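Local coordinates for protein tyrosinase (Aspergillus oryzae, PDB 6JU8) that probably oxidises L-tyrosine and L-dopa to L-dopaquinone with molecular oxygen, as a dinuclear copper enzyme of the tyrosinase family, at residues L197-M202 with W251-Q256. The protein carries 1 engineered substitution. Numbering follows the deposited sequence.
Sequences LYRFQM and WADGGQ
R199 reaches across to D253, and Y198 lays its ring against Q256, joining two loops of the common central domain of tyrosinase away from its copper centre. The loop 197-202 follows strand 190-194, while 251-256 links helices 248-251 and 258-267; the stretch S236 to K239 of the same chain bridges the two loops, S236 and T237 bonding to both. D253 forms an Asx turn: its OD1 accepts from the backbone N of G255 at 3.2 Å, which helps fix the carboxylate while OD2 serves the neighbouring loop. There NH1 of R199 donates to OD2 at 3.0 Å, a salt bridge with an N-H...O angle of 154°. The oxygen lies almost in the guanidinium plane, at its edge, yet the nitrogen comes from above the carboxylate plane, the two planes being 53° apart. NH1 also bonds to the hydroxyl of S236, a pairing that suits arginine with its several N-H groups. The amide carbon of Q201 covers one guanidinium face, and a water joins OE1 of Q201 to OD2 of D253, giving that oxygen a second donor.

On the other flank, the methylene CG of Q256 sits over one face of the Y198 ring, 3.5 Å from its centroid, a CH-pi contact. A bend at chi2 (-47°) turns the glutamine amide off the ring, leaving NE2 3.4 Å from CB of R199. Glutamine thus offers an aliphatic stem to the aromatic face while its buried amide is satisfied by T237 O and K239 NZ. Tyrosine adds a polar end to its flat surface: a water lies 2.6 Å from OH of Y198 and accepts from the backbone N of Q256 at 2.9 Å.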
ATOM      1  N   LEU A 197       7.971   8.867   7.777  1.00  9.32           N
ATOM      2  CA  LEU A 197       6.594   9.130   8.181  1.00  8.99           C
ATOM      3  C   LEU A 197       5.610   8.140   7.570  1.00  8.67           C
ATOM      4  O   LEU A 197       4.427   8.107   7.956  1.00 10.16           O
ATOM      5  CB  LEU A 197       6.186  10.553   7.804  1.00 11.62           C
ATOM      6  CG  LEU A 197       6.908  11.656   8.581  1.00 12.31           C
ATOM      7  CD1 LEU A 197       6.629  12.975   7.891  1.00 18.47           C
ATOM      8  CD2 LEU A 197       6.475  11.645  10.037  1.00 12.78           C
ATOM      9  N   TYR A 198       6.053   7.329   6.617  1.00  8.92           N
ATOM     10  CA  TYR A 198       5.130   6.429   5.916  1.00  9.12           C
ATOM     11  C   TYR A 198       4.708   5.232   6.744  1.00  9.17           C
ATOM     12  O   TYR A 198       3.601   4.736   6.629  1.00  9.65           O
ATOM     13  CB  TYR A 198       5.825   5.975   4.643  1.00 10.44           C
ATOM     14  CG  TYR A 198       5.157   5.059   3.680  1.00  9.04           C
ATOM     15  CD1 TYR A 198       4.056   5.482   2.930  1.00 10.15           C
ATOM     16  CD2 TYR A 198       5.623   3.768   3.455  1.00  9.82           C
ATOM     17  CE1 TYR A 198       3.434   4.661   2.013  1.00 10.50           C
ATOM     18  CE2 TYR A 198       5.018   2.925   2.530  1.00 10.92           C
ATOM     19  CZ  TYR A 198       3.925   3.383   1.821  1.00 10.93           C
ATOM     20  OH  TYR A 198       3.327   2.547   0.901  1.00 12.81           O
ATOM     21  N   ARG A 199       5.637   4.750   7.571  1.00  9.49           N
ATOM     22  CA  ARG A 199       5.443   3.549   8.352  1.00  9.73           C
ATOM     23  C   ARG A 199       6.599   3.450   9.336  1.00  9.79           C
ATOM     24  O   ARG A 199       7.576   4.204   9.181  1.00 11.38           O
ATOM     25  CB  ARG A 199       5.368   2.259   7.525  1.00 11.94           C
ATOM     26  CG  ARG A 199       6.597   1.931   6.707  1.00 14.32           C
ATOM     27  CD  ARG A 199       7.636   1.067   7.408  1.00 14.93           C
ATOM     28  NE  ARG A 199       8.640   0.641   6.405  1.00 19.03           N
ATOM     29  CZ  ARG A 199       8.444  -0.418   5.634  1.00 18.52           C
ATOM     30  NH1 ARG A 199       7.318  -1.118   5.771  1.00 17.18           N
ATOM     31  NH2 ARG A 199       9.348  -0.768   4.737  1.00 26.64           N
ATOM     32  N   PHE A 200       6.491   2.523  10.284  1.00  9.39           N
ATOM     33  CA  PHE A 200       7.638   2.175  11.116  1.00 10.24           C
ATOM     34  C   PHE A 200       7.768   0.654  11.116  1.00  9.54           C
ATOM     35  O   PHE A 200       6.757  -0.053  11.258  1.00 10.77           O
ATOM     36  CB  PHE A 200       7.476   2.713  12.542  1.00 10.10           C
ATOM     37  CG  PHE A 200       8.569   2.205  13.477  1.00  9.51           C
ATOM     38  CD1 PHE A 200       9.872   2.661  13.330  1.00 11.47           C
ATOM     39  CD2 PHE A 200       8.272   1.304  14.475  1.00  9.86           C
ATOM     40  CE1 PHE A 200      10.872   2.197  14.169  1.00 11.34           C
ATOM     41  CE2 PHE A 200       9.269   0.823  15.334  1.00 10.85           C
ATOM     42  CZ  PHE A 200      10.562   1.300  15.178  1.00 11.26           C
ATOM     43  N   GLN A 201       8.998   0.168  10.959  1.00 10.77           N
ATOM     44  CA  GLN A 201       9.195  -1.272  11.074  1.00 12.04           C
ATOM     45  C   GLN A 201      10.446  -1.566  11.892  1.00 13.32           C
ATOM     46  O   GLN A 201      11.367  -0.739  11.956  1.00 14.42           O
ATOM     47  CB  GLN A 201       9.276  -1.963   9.711  1.00 15.63           C
ATOM     48  CG  GLN A 201      10.524  -1.617   8.904  1.00 16.59           C
ATOM     49  CD  GLN A 201      10.588  -2.411   7.606  1.00 20.98           C
ATOM     50  OE1 GLN A 201       9.948  -3.454   7.484  1.00 22.09           O
ATOM     51  NE2 GLN A 201      11.326  -1.905   6.640  1.00 29.83           N
ATOM     52  N   MET A 202      10.406  -2.744  12.501  1.00 14.01           N
ATOM     53  CA  MET A 202      11.618  -3.265  13.132  1.00 14.19           C
ATOM     54  C   MET A 202      12.335  -4.156  12.136  1.00 13.81           C
ATOM     55  O   MET A 202      11.982  -4.277  10.955  1.00 15.58           O
ATOM     56  CB  MET A 202      11.250  -3.994  14.430  1.00 14.95           C
ATOM     57  CG  MET A 202      10.680  -3.072  15.529  1.00 16.75           C
ATOM     58  SD  MET A 202      11.886  -1.831  16.075  1.00 16.98           S
ATOM     59  CE  MET A 202      12.698  -2.762  17.382  1.00 21.05           C
ATOM     60  N   TRP A 251       0.617 -10.398   6.765  1.00 10.64           N
ATOM     61  CA  TRP A 251       0.597  -9.628   8.007  1.00  9.99           C
ATOM     62  C   TRP A 251       1.954  -9.030   8.348  1.00  8.55           C
ATOM     63  O   TRP A 251       2.030  -8.013   9.054  1.00 10.19           O
ATOM     64  CB  TRP A 251       0.157 -10.551   9.146  1.00 10.35           C
ATOM     65  CG  TRP A 251      -1.273 -11.002   9.035  1.00  9.98           C
ATOM     66  CD1 TRP A 251      -2.270 -10.588   8.204  1.00 10.47           C
ATOM     67  CD2 TRP A 251      -1.835 -12.024   9.862  1.00 10.19           C
ATOM     68  NE1 TRP A 251      -3.421 -11.290   8.493  1.00 11.25           N
ATOM     69  CE2 TRP A 251      -3.194 -12.182   9.497  1.00 10.44           C
ATOM     70  CE3 TRP A 251      -1.302 -12.807  10.888  1.00 11.37           C
ATOM     71  CZ2 TRP A 251      -4.044 -13.098  10.115  1.00 11.44           C
ATOM     72  CZ3 TRP A 251      -2.145 -13.721  11.502  1.00 11.54           C
ATOM     73  CH2 TRP A 251      -3.502 -13.865  11.119  1.00 11.28           C
ATOM     74  N   ALA A 252       3.055  -9.626   7.896  1.00 10.53           N
ATOM     75  CA  ALA A 252       4.375  -9.088   8.221  1.00 11.05           C
ATOM     76  C   ALA A 252       4.473  -7.632   7.787  1.00  9.82           C
ATOM     77  O   ALA A 252       5.080  -6.792   8.461  1.00 10.10           O
ATOM     78  CB  ALA A 252       5.427  -9.914   7.493  1.00 13.48           C
ATOM     79  N   ASP A 253       3.882  -7.328   6.627  1.00 10.31           N
ATOM     80  CA  ASP A 253       3.796  -5.930   6.180  1.00 10.26           C
ATOM     81  C   ASP A 253       2.538  -5.832   5.315  1.00  9.64           C
ATOM     82  O   ASP A 253       2.557  -6.181   4.135  1.00 10.83           O
ATOM     83  CB  ASP A 253       5.028  -5.508   5.395  1.00 11.55           C
ATOM     84  CG  ASP A 253       5.019  -4.040   5.001  1.00 11.45           C
ATOM     85  OD1 ASP A 253       3.960  -3.395   5.097  1.00 13.33           O
ATOM     86  OD2 ASP A 253       6.077  -3.533   4.573  1.00 15.15           O
ATOM     87  N   GLY A 254       1.448  -5.407   5.930  1.00  9.81           N
ATOM     88  CA  GLY A 254       0.156  -5.354   5.302  1.00  9.66           C
ATOM     89  C   GLY A 254      -0.095  -4.130   4.460  1.00  8.51           C
ATOM     90  O   GLY A 254      -1.153  -4.005   3.835  1.00 10.34           O
ATOM     91  N   GLY A 255       0.877  -3.221   4.415  1.00 10.08           N
ATOM     92  CA  GLY A 255       0.820  -2.051   3.578  1.00  9.30           C
ATOM     93  C   GLY A 255       0.185  -0.835   4.213  1.00  8.46           C
ATOM     94  O   GLY A 255      -0.442  -0.874   5.273  1.00  9.65           O
ATOM     95  N   GLN A 256       0.385   0.303   3.557  1.00  9.11           N
ATOM     96  CA  GLN A 256      -0.188   1.585   3.960  1.00  8.89           C
ATOM     97  C   GLN A 256      -1.391   1.809   3.056  1.00  9.26           C
ATOM     98  O   GLN A 256      -1.254   2.418   1.983  1.00  9.21           O
ATOM     99  CB  GLN A 256       0.863   2.685   3.821  1.00  9.69           C
ATOM    100  CG  GLN A 256       2.165   2.347   4.560  1.00  9.91           C
ATOM    101  CD  GLN A 256       1.939   1.829   5.964  1.00  9.26           C
ATOM    102  OE1 GLN A 256       1.178   2.407   6.738  1.00 10.39           O
ATOM    103  NE2 GLN A 256       2.592   0.726   6.301  1.00 10.74           N
TER
HETATM  104  O   HOH W   1       2.418   0.119   1.436  1.00 20.31           O
HETATM  105  O   HOH W   2       8.582  -4.823   5.291  1.00 28.23           O